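Local coordinates for protein 6-carboxyhexanoate--coa ligase (Bacillus subtilis, PDB 5FLG) that is a member of the 6-carboxyhexanoate--CoA ligase (pimeloyl-CoA synthase) family, modelled as two copies, that holds phosphoaminophosphonic acid-adenylate ester, magnesium and pimelic acid in adjoining pockets, at residues D199-Y204 and I215-E220; K26-G31 and L52-G57; E101-S106 and V188-C193. All coordinates share one frame; numbering follows the deposited sequence.

Interaction 1. Residues D199-Y204 and I215-E220; sequences DYITGY and ITAMKE. With PML (pimelic acid), chain C.
Met218 N donates to Ile201 O at 2.8 Å, and the same oxygen also takes a CA-H contact from Ala217. Two residues on, Gly203 and Ile215 form an antiparallel hydrogen-bonded pair: Gly203 N meets Ile215 O at 3.0 Å, and Ile215 N returns to Gly203 O at 2.9 Å. Thr202 splits its branches between neighbouring carbonyls. Its hydroxyl lies beside the backbone N (chi1 -58°), from where OG1 donates to Thr216 O at 3.1 Å, tilted 30° from the carbonyl plane, while CG2 turns to Ile215 O. Ile201 lies against 216-220: CB and CG2 rest against Lys219 O, and CD1 ends 3.9 Å from Ala217 CB. Gly203 has no side chain, and Met218 CG, set beside the backbone N by chi1 (-73°), lies 3.7 Å from Gly203 N. Lys219 runs straight beyond CG; its CE passes Tyr200 O at 3.3 Å, and NZ goes on to the carbonyls of Ser195, Asp197 and Thr223. On the far side of the backbone the Tyr200 hydroxyl donates to O12 of pimelic acid, which lies in the ring plane; the 2.5 Å between OH and O12 is very short. The pairing lies at the open end of the hairpin of strands 203-207 and 211-215, with Tyr200 and Thr202, just before it, lining the pimelic acid pocket.

Interaction 2. Residues K26-G31 and L52-G57; sequences KHISGG and LSHSRG. With ANP (phosphoaminophosphonic acid-adenylate ester), chain D.
Arg56 kinks at chi3 (56°) and thereby turns the edge of its guanidinium to His27 O, while Lys26, fully extended from CG outward, reaches back to Arg56 O. The contact joins a classic beta bulge, Ile28 and Ser29 both facing Ala15, to the type I turn His54-Gly57. Arg56 grips one oxygen side-on: NH2 lies 2.9 Å and NE 3.2 Å from His27 O, which sits in the guanidinium plane, so the group is fixed against rotation. Lys26 NZ approaches Arg56 O in the carbonyl plane, on a lone pair, at 2.9 Å, and its CE passes over one guanidinium face. Glu224, in a salt bridge with Lys26 NZ, probably eases the closeness of these two positive groups, and Arg56 NH1 bonds to Asp196 O. Ile28 O lies over one face of the His54 ring, 3.5 Å above its centre, while in the ring plane ND1 accepts from Arg56 N at 3.0 Å, which leaves NE2 to donate. Ile28 CG2 packs on His54 CB. The hydroxyl of Ser29 reaches O1G of phosphoaminophosphonic acid-adenylate ester, at a length so short as to be doubtful. Both imidazoles serve the same ligand: His27 NE2 meets its O2B at 2.7 Å, and His54 NE2 points almost straight (171°) at its O2G, 2.8 Å away.

Interaction 3. Residues E101-S106 and V188-C193; sequences EKEGVS and VVAELC
A Schellman motif closing helix 89-102 meets a classic beta bulge in strand 188-194, where Val189 and Ala190 both face Phe231 of the neighbouring strand 227-232. Because of the bulge, two successive side chains point at the helix end. Val105 supplies the apolar partner: its CG2, beside the backbone N and anti to the carbonyl carbon (chi1 of CG1 -172°), sits 4.0 Å from Val189 CG1 and equally 4.0 Å from Ala190 CB, touching both neighbours at once. The valine side chains cross obliquely, with Val189 CG1 also 4.0 Å from Glu103 O. Glu103 takes part through its stem, CG lying 3.4 Å from Val189 O. A bend at chi2 (71°) then swings the carboxylate aside to partners beyond the contact, OE1 accepting from Met210 N and OE2 forming a salt bridge with Lys209 NZ. Gly104, with positive phi (127°), ends the helix and sends its N back to Glu101 O at 3.0 Å. No hydrogen bond spans the contact, which is small and made of the methyls of Val105, Val189 and Ala190 and the Glu103 stem against Val189 O. Val105 continues the apolar patch onto Phe231 and onto Ile110 of helix 107-116, for which Ser106 is the N-cap. Helix 89-102, the tight link and helix 107-116 thus belong to a layer of helices packed on one face of a largely antiparallel mixed sheet.

In the fold
Interactions 1 and 3 share a sheet. Strands 188-194 and 203-207 are neighbours in it, joined where Tyr204 N meets Cys193 O at 2.9 Å, and Leu192 CD1 packs 3.9 Å from Met218 CE. The 26-31 strand of interaction 2 belongs to the separate antiparallel sheet, yet Ser55 OG lies 2.9 Å from Asp199 OD1 of interaction 1. The two ligands lie in adjoining pockets: the Tyr200 side chain, bonded to pimelic acid, is about 7 Å from phosphoaminophosphonic acid-adenylate ester, and the magnesium ligands Asp196 and Asp197 come just ahead of Asp199. Interactions 2 and 3 do not touch, their nearest atoms being about 12 Å apart; strand 188-194 reaches the pimelic acid at Cys193, beyond the contact.

Interaction 1. Residues D199-Y204 and I215-E220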
loop_
_atom_site.group_PDB
_atom_site.type_symbol
_atom_site.label_atom_id
_atom_site.label_comp_id
_atom_site.label_asym_id
_atom_site.label_seq_id
_atom_site.Cartn_x
_atom_site.Cartn_y
_atom_site.Cartn_z
ATOM N N ASP A 199 -22.874 12.259 -5.454
ATOM C CA ASP A 199 -23.173 12.791 -6.779
ATOM C C ASP A 199 -23.511 11.648 -7.723
ATOM O O ASP A 199 -23.489 11.827 -8.938
ATOM C CB ASP A 199 -21.987 13.577 -7.317
ATOM C CG ASP A 199 -20.679 12.798 -7.201
ATOM O OD1 ASP A 199 -20.597 11.772 -6.453
ATOM O OD2 ASP A 199 -19.739 13.188 -7.907
ATOM N N TYR A 200 -23.963 10.520 -7.167
ATOM C CA TYR A 200 -24.405 9.404 -8.012
ATOM C C TYR A 200 -25.504 8.586 -7.353
ATOM O O TYR A 200 -25.303 8.020 -6.262
ATOM C CB TYR A 200 -23.217 8.520 -8.327
ATOM C CG TYR A 200 -23.449 7.621 -9.499
ATOM C CD1 TYR A 200 -23.338 8.101 -10.802
ATOM C CD2 TYR A 200 -23.875 6.299 -9.310
ATOM C CE1 TYR A 200 -23.545 7.272 -11.891
ATOM C CE2 TYR A 200 -24.167 5.486 -10.391
ATOM C CZ TYR A 200 -24.003 5.965 -11.674
ATOM O OH TYR A 200 -24.194 5.120 -12.735
ATOM N N ILE A 201 -26.699 8.637 -7.944
ATOM C CA ILE A 201 -27.902 8.126 -7.287
ATOM C C ILE A 201 -28.449 6.831 -7.884
ATOM O O ILE A 201 -29.423 6.262 -7.380
ATOM C CB ILE A 201 -29.006 9.179 -7.274
ATOM C CG1 ILE A 201 -29.470 9.486 -8.697
ATOM C CG2 ILE A 201 -28.509 10.446 -6.608
ATOM C CD1 ILE A 201 -30.777 10.249 -8.741
ATOM N N THR A 202 -27.831 6.374 -8.967
ATOM C CA THR A 202 -28.163 5.062 -9.536
ATOM C C THR A 202 -27.598 3.930 -8.727
ATOM O O THR A 202 -26.522 4.055 -8.133
ATOM C CB THR A 202 -27.659 4.929 -10.955
ATOM O OG1 THR A 202 -28.229 5.972 -11.744
ATOM C CG2 THR A 202 -28.038 3.597 -11.547
ATOM N N GLY A 203 -28.431 2.903 -8.523
ATOM C CA GLY A 203 -27.986 1.683 -7.868
ATOM C C GLY A 203 -28.502 0.479 -8.622
ATOM O O GLY A 203 -28.850 0.583 -9.799
ATOM N N TYR A 204 -28.559 -0.685 -7.954
ATOM C CA TYR A 204 -28.992 -1.878 -8.627
ATOM C C TYR A 204 -29.327 -2.995 -7.641
ATOM O O TYR A 204 -29.059 -2.903 -6.451
ATOM C CB TYR A 204 -27.932 -2.405 -9.606
ATOM C CG TYR A 204 -26.654 -2.972 -8.958
ATOM C CD1 TYR A 204 -26.589 -4.285 -8.534
ATOM C CD2 TYR A 204 -25.517 -2.176 -8.790
ATOM C CE1 TYR A 204 -25.468 -4.792 -7.965
ATOM C CE2 TYR A 204 -24.345 -2.715 -8.312
ATOM C CZ TYR A 204 -24.361 -4.015 -7.818
ATOM O OH TYR A 204 -23.219 -4.592 -7.315
ATOM N N ILE A 215 -31.293 0.599 -11.275
ATOM C CA ILE A 215 -32.391 1.418 -10.878
ATOM C C ILE A 215 -31.907 2.877 -10.771
ATOM O O ILE A 215 -31.021 3.198 -9.976
ATOM C CB ILE A 215 -32.934 0.933 -9.527
ATOM C CG1 ILE A 215 -33.385 -0.540 -9.642
ATOM C CG2 ILE A 215 -34.073 1.820 -9.087
ATOM C CD1 ILE A 215 -33.805 -1.182 -8.336
ATOM N N THR A 216 -32.462 3.761 -11.598
ATOM C CA THR A 216 -31.768 5.024 -11.886
ATOM C C THR A 216 -31.830 6.069 -10.764
ATOM O O THR A 216 -30.989 6.952 -10.708
ATOM C CB THR A 216 -32.268 5.685 -13.171
ATOM O OG1 THR A 216 -33.676 5.962 -13.069
ATOM C CG2 THR A 216 -31.966 4.818 -14.351
ATOM N N ALA A 217 -32.728 5.898 -9.814
ATOM C CA ALA A 217 -32.688 6.697 -8.611
ATOM C C ALA A 217 -32.932 5.810 -7.405
ATOM O O ALA A 217 -34.017 5.234 -7.270
ATOM C CB ALA A 217 -33.752 7.789 -8.672
ATOM N N MET A 218 -31.998 5.829 -6.453
ATOM C CA MET A 218 -32.111 4.961 -5.257
ATOM C C MET A 218 -31.935 5.768 -3.968
ATOM O O MET A 218 -32.067 5.242 -2.854
ATOM C CB MET A 218 -31.067 3.844 -5.313
ATOM C CG MET A 218 -31.364 2.764 -6.335
ATOM S SD MET A 218 -32.708 1.685 -5.787
ATOM C CE MET A 218 -31.831 0.499 -4.785
ATOM N N LYS A 219 -31.552 7.032 -4.131
ATOM C CA LYS A 219 -31.409 7.955 -3.000
ATOM C C LYS A 219 -31.353 9.379 -3.561
ATOM O O LYS A 219 -31.325 9.547 -4.771
ATOM C CB LYS A 219 -30.108 7.684 -2.278
ATOM C CG LYS A 219 -28.885 7.912 -3.153
ATOM C CD LYS A 219 -27.644 8.109 -2.298
ATOM C CE LYS A 219 -26.417 8.363 -3.144
ATOM N NZ LYS A 219 -25.237 8.574 -2.262
ATOM N N GLU A 220 -31.189 10.374 -2.692
ATOM C CA GLU A 220 -31.171 11.774 -3.123
ATOM C C GLU A 220 -29.743 12.224 -3.385
ATOM O O GLU A 220 -28.819 11.818 -2.690
ATOM C CB GLU A 220 -31.797 12.691 -2.064
ATOM C CG GLU A 220 -33.265 12.423 -1.772
ATOM C CD GLU A 220 -34.216 12.833 -2.891
ATOM O OE1 GLU A 220 -33.776 13.369 -3.926
ATOM O OE2 GLU A 220 -35.430 12.579 -2.752
HETATM C C1 PML C . -24.547 1.492 -12.211
HETATM O O11 PML C . -24.961 0.472 -12.853
HETATM O O12 PML C . -24.563 2.653 -12.753
HETATM C C2 PML C . -24.432 1.341 -10.682
HETATM C C3 PML C . -23.100 1.695 -10.040
HETATM C C4 PML C . -23.233 2.248 -8.609
HETATM C C5 PML C . -22.351 1.570 -7.578
HETATM C C6 PML C . -21.550 2.526 -6.698
HETATM C C7 PML C . -20.610 3.414 -7.517
HETATM O O71 PML C . -19.738 2.874 -8.237
HETATM O O72 PML C . -20.654 4.660 -7.359
#

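Interaction 2. Residues K26-G31 and L52-G57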
loop_
_atom_site.group_PDB
_atom_site.type_symbol
_atom_site.label_atom_id
_atom_site.label_comp_id
_atom_site.label_asym_id
_atom_site.label_seq_id
_atom_site.Cartn_x
_atom_site.Cartn_y
_atom_site.Cartn_z
ATOM N N LYS A 26 -12.946 8.590 8.049
ATOM C CA LYS A 26 -13.965 8.466 7.019
ATOM C C LYS A 26 -13.391 7.764 5.787
ATOM O O LYS A 26 -12.367 8.192 5.254
ATOM C CB LYS A 26 -14.467 9.854 6.608
ATOM C CG LYS A 26 -15.594 9.816 5.585
ATOM C CD LYS A 26 -16.032 11.209 5.175
ATOM C CE LYS A 26 -16.964 11.135 3.983
ATOM N NZ LYS A 26 -17.193 12.460 3.336
ATOM N N HIS A 27 -13.986 6.628 5.427
ATOM C CA HIS A 27 -13.712 5.931 4.167
ATOM C C HIS A 27 -13.959 6.873 2.999
ATOM O O HIS A 27 -15.034 7.438 2.876
ATOM C CB HIS A 27 -14.650 4.704 4.040
ATOM C CG HIS A 27 -14.564 4.006 2.712
ATOM N ND1 HIS A 27 -13.438 3.336 2.299
ATOM C CD2 HIS A 27 -15.455 3.893 1.697
ATOM C CE1 HIS A 27 -13.622 2.865 1.078
ATOM N NE2 HIS A 27 -14.846 3.173 0.696
ATOM N N ILE A 28 -12.967 7.088 2.162
ATOM C CA ILE A 28 -13.187 7.957 1.000
ATOM C C ILE A 28 -13.394 7.113 -0.256
ATOM O O ILE A 28 -14.432 7.211 -0.949
ATOM C CB ILE A 28 -11.984 8.889 0.734
ATOM C CG1 ILE A 28 -11.784 9.891 1.874
ATOM C CG2 ILE A 28 -12.188 9.623 -0.581
ATOM C CD1 ILE A 28 -12.881 10.919 1.950
ATOM N N SER A 29 -12.416 6.261 -0.523
ATOM C CA SER A 29 -12.415 5.462 -1.737
ATOM C C SER A 29 -11.762 4.093 -1.533
ATOM O O SER A 29 -10.888 3.923 -0.691
ATOM C CB SER A 29 -11.685 6.202 -2.848
ATOM O OG SER A 29 -11.803 5.504 -4.069
ATOM N N GLY A 30 -12.192 3.123 -2.333
ATOM C CA GLY A 30 -11.544 1.822 -2.399
ATOM C C GLY A 30 -11.557 1.333 -3.835
ATOM O O GLY A 30 -12.460 1.633 -4.582
ATOM N N GLY A 31 -10.548 0.589 -4.240
ATOM C CA GLY A 31 -10.591 -0.023 -5.551
ATOM C C GLY A 31 -9.883 -1.350 -5.595
ATOM O O GLY A 31 -8.960 -1.616 -4.812
ATOM N N LEU A 52 -7.700 10.350 -5.121
ATOM C CA LEU A 52 -7.399 11.787 -4.920
ATOM C C LEU A 52 -8.490 12.739 -5.423
ATOM O O LEU A 52 -8.549 13.870 -5.003
ATOM C CB LEU A 52 -6.093 12.180 -5.594
ATOM C CG LEU A 52 -4.826 11.532 -5.048
ATOM C CD1 LEU A 52 -3.626 12.068 -5.788
ATOM C CD2 LEU A 52 -4.680 11.731 -3.553
ATOM N N SER A 53 -9.363 12.293 -6.309
ATOM C CA SER A 53 -10.333 13.200 -6.876
ATOM C C SER A 53 -11.739 12.783 -6.452
ATOM O O SER A 53 -12.670 12.877 -7.225
ATOM C CB SER A 53 -10.223 13.155 -8.401
ATOM O OG SER A 53 -10.526 11.844 -8.849
ATOM N N HIS A 54 -11.892 12.235 -5.256
ATOM C CA HIS A 54 -13.170 11.654 -4.892
ATOM C C HIS A 54 -14.129 12.732 -4.386
ATOM O O HIS A 54 -13.747 13.590 -3.605
ATOM C CB HIS A 54 -12.996 10.556 -3.851
ATOM C CG HIS A 54 -14.094 9.545 -3.864
ATOM N ND1 HIS A 54 -15.386 9.864 -3.508
ATOM C CD2 HIS A 54 -14.153 8.308 -4.402
ATOM C CE1 HIS A 54 -16.160 8.811 -3.692
ATOM N NE2 HIS A 54 -15.442 7.866 -4.269
ATOM N N SER A 55 -15.402 12.604 -4.750
ATOM C CA SER A 55 -16.446 13.512 -4.292
ATOM C C SER A 55 -16.720 13.418 -2.784
ATOM O O SER A 55 -17.393 14.272 -2.233
ATOM C CB SER A 55 -17.742 13.210 -5.047
ATOM O OG SER A 55 -18.269 11.919 -4.693
ATOM N N ARG A 56 -16.287 12.344 -2.125
ATOM C CA ARG A 56 -16.454 12.257 -0.689
ATOM C C ARG A 56 -15.345 13.053 0.040
ATOM O O ARG A 56 -15.333 13.129 1.259
ATOM C CB ARG A 56 -16.485 10.791 -0.230
ATOM C CG ARG A 56 -17.764 10.065 -0.637
ATOM C CD ARG A 56 -17.723 8.558 -0.421
ATOM N NE ARG A 56 -17.424 8.174 0.951
ATOM C CZ ARG A 56 -18.327 8.030 1.914
ATOM N NH1 ARG A 56 -19.603 8.305 1.686
ATOM N NH2 ARG A 56 -17.934 7.728 3.146
ATOM N N GLY A 57 -14.424 13.648 -0.712
ATOM C CA GLY A 57 -13.403 14.526 -0.146
ATOM C C GLY A 57 -11.974 14.050 -0.404
ATOM O O GLY A 57 -11.735 12.975 -0.974
HETATM P PG ANP D . -15.304 4.427 -4.899
HETATM O O1G ANP D . -13.996 5.160 -5.019
HETATM O O2G ANP D . -16.480 5.361 -4.815
HETATM O O3G ANP D . -15.539 3.342 -5.899
HETATM P PB ANP D . -16.055 2.246 -3.026
HETATM O O1B ANP D . -15.778 1.268 -4.111
HETATM O O2B ANP D . -15.741 2.004 -1.596
HETATM N N3B ANP D . -15.166 3.689 -3.362
HETATM P PA ANP D . -18.628 2.441 -4.299
HETATM O O1A ANP D . -19.548 3.560 -4.473
HETATM O O2A ANP D . -17.896 1.802 -5.445
HETATM O O3A ANP D . -17.600 2.725 -3.095
HETATM O "O5'" ANP D . -19.549 1.278 -3.575
HETATM C "C5'" ANP D . -20.604 1.631 -2.726
HETATM C "C4'" ANP D . -20.551 0.769 -1.462
HETATM O "O4'" ANP D . -20.567 -0.612 -1.846
HETATM C "C3'" ANP D . -19.272 0.991 -0.670
HETATM O "O3'" ANP D . -19.443 1.986 0.332
HETATM C "C2'" ANP D . -19.057 -0.342 -0.015
HETATM O "O2'" ANP D . -19.913 -0.435 1.124
HETATM C "C1'" ANP D . -19.560 -1.280 -1.075
HETATM N N9 ANP D . -18.422 -1.728 -1.886
HETATM C C8 ANP D . -17.726 -1.018 -2.844
HETATM N N7 ANP D . -16.797 -1.812 -3.426
HETATM C C5 ANP D . -16.873 -3.028 -2.803
HETATM C C6 ANP D . -16.170 -4.320 -2.872
HETATM N N6 ANP D . -15.148 -4.526 -3.708
HETATM N N1 ANP D . -16.576 -5.326 -2.066
HETATM C C2 ANP D . -17.572 -5.152 -1.189
HETATM N N3 ANP D . -18.318 -4.038 -1.097
HETATM C C4 ANP D . -17.931 -2.943 -1.793
#

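Interaction 3. Residues E101-S106 and V188-C193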
loop_
_atom_site.group_PDB
_atom_site.type_symbol
_atom_site.label_atom_id
_atom_site.label_comp_id
_atom_site.label_asym_id
_atom_site.label_seq_id
_atom_site.Cartn_x
_atom_site.Cartn_y
_atom_site.Cartn_z
ATOM N N GLU A 101 -37.724 -9.808 -4.078
ATOM C CA GLU A 101 -38.718 -10.817 -3.739
ATOM C C GLU A 101 -38.940 -11.819 -4.850
ATOM O O GLU A 101 -38.865 -13.025 -4.634
ATOM C CB GLU A 101 -40.059 -10.185 -3.365
ATOM C CG GLU A 101 -40.781 -10.992 -2.293
ATOM C CD GLU A 101 -42.170 -10.474 -1.962
ATOM O OE1 GLU A 101 -42.322 -9.265 -1.723
ATOM O OE2 GLU A 101 -43.116 -11.276 -1.927
ATOM N N LYS A 102 -39.098 -11.305 -6.049
ATOM C CA LYS A 102 -39.148 -12.103 -7.242
ATOM C C LYS A 102 -37.894 -12.968 -7.429
ATOM O O LYS A 102 -37.989 -14.110 -7.853
ATOM C CB LYS A 102 -39.363 -11.178 -8.442
ATOM C CG LYS A 102 -39.514 -11.934 -9.748
ATOM C CD LYS A 102 -39.800 -10.994 -10.911
ATOM C CE LYS A 102 -40.459 -11.744 -12.062
ATOM N NZ LYS A 102 -40.089 -11.188 -13.393
ATOM N N GLU A 103 -36.722 -12.481 -7.049
ATOM C CA GLU A 103 -35.526 -13.323 -7.146
ATOM C C GLU A 103 -35.498 -14.468 -6.125
ATOM O O GLU A 103 -34.641 -15.318 -6.212
ATOM C CB GLU A 103 -34.250 -12.491 -6.985
ATOM C CG GLU A 103 -32.974 -13.231 -7.300
ATOM C CD GLU A 103 -32.772 -13.533 -8.787
ATOM O OE1 GLU A 103 -33.307 -12.791 -9.629
ATOM O OE2 GLU A 103 -32.076 -14.527 -9.099
ATOM N N GLY A 104 -36.265 -14.366 -5.049
ATOM C CA GLY A 104 -36.333 -15.452 -4.079
ATOM C C GLY A 104 -36.072 -15.066 -2.638
ATOM O O GLY A 104 -36.145 -15.906 -1.740
ATOM N N VAL A 105 -35.742 -13.805 -2.383
ATOM C CA VAL A 105 -35.613 -13.366 -1.005
ATOM C C VAL A 105 -36.972 -13.111 -0.410
ATOM O O VAL A 105 -37.748 -12.314 -0.939
ATOM C CB VAL A 105 -34.826 -12.056 -0.884
ATOM C CG1 VAL A 105 -34.555 -11.764 0.577
ATOM C CG2 VAL A 105 -33.532 -12.167 -1.658
ATOM N N SER A 106 -37.263 -13.732 0.727
ATOM C CA SER A 106 -38.617 -13.589 1.280
ATOM C C SER A 106 -38.781 -12.157 1.805
ATOM O O SER A 106 -37.803 -11.522 2.204
ATOM C CB SER A 106 -38.869 -14.613 2.403
ATOM O OG SER A 106 -38.380 -14.133 3.641
ATOM N N VAL A 188 -25.000 -17.032 -2.946
ATOM C CA VAL A 188 -25.602 -15.714 -3.042
ATOM C C VAL A 188 -26.872 -15.690 -3.862
ATOM O O VAL A 188 -26.859 -15.914 -5.088
ATOM C CB VAL A 188 -24.612 -14.655 -3.645
ATOM C CG1 VAL A 188 -25.279 -13.289 -3.684
ATOM C CG2 VAL A 188 -23.339 -14.581 -2.848
ATOM N N VAL A 189 -27.965 -15.281 -3.235
ATOM C CA VAL A 189 -29.263 -15.253 -3.887
ATOM C C VAL A 189 -29.472 -13.885 -4.555
ATOM O O VAL A 189 -30.122 -13.772 -5.567
ATOM C CB VAL A 189 -30.370 -15.487 -2.846
ATOM C CG1 VAL A 189 -31.757 -15.250 -3.442
ATOM C CG2 VAL A 189 -30.271 -16.904 -2.279
ATOM N N ALA A 190 -28.998 -12.836 -3.921
ATOM C CA ALA A 190 -29.220 -11.499 -4.457
ATOM C C ALA A 190 -28.344 -10.456 -3.798
ATOM O O ALA A 190 -27.823 -10.655 -2.683
ATOM C CB ALA A 190 -30.680 -11.132 -4.313
ATOM N N GLU A 191 -28.132 -9.350 -4.532
ATOM C CA GLU A 191 -27.294 -8.250 -4.060
ATOM C C GLU A 191 -28.104 -6.959 -4.208
ATOM O O GLU A 191 -28.907 -6.831 -5.115
ATOM C CB GLU A 191 -25.979 -8.152 -4.831
ATOM C CG GLU A 191 -25.218 -6.848 -4.526
ATOM C CD GLU A 191 -23.973 -6.588 -5.406
ATOM O OE1 GLU A 191 -23.723 -7.307 -6.411
ATOM O OE2 GLU A 191 -23.242 -5.606 -5.102
ATOM N N LEU A 192 -28.056 -6.120 -3.180
ATOM C CA LEU A 192 -28.637 -4.812 -3.231
ATOM C C LEU A 192 -27.524 -3.787 -3.056
ATOM O O LEU A 192 -26.704 -3.904 -2.146
ATOM C CB LEU A 192 -29.651 -4.688 -2.118
ATOM C CG LEU A 192 -30.241 -3.317 -1.838
ATOM C CD1 LEU A 192 -31.156 -2.838 -2.962
ATOM C CD2 LEU A 192 -30.977 -3.400 -0.521
ATOM N N CYS A 193 -27.514 -2.771 -3.913
ATOM C CA CYS A 193 -26.416 -1.832 -3.946
ATOM C C CYS A 193 -26.875 -0.426 -4.307
ATOM O O CYS A 193 -27.695 -0.238 -5.214
ATOM C CB CYS A 193 -25.373 -2.271 -4.955
ATOM S SG CYS A 193 -24.141 -0.966 -5.322
#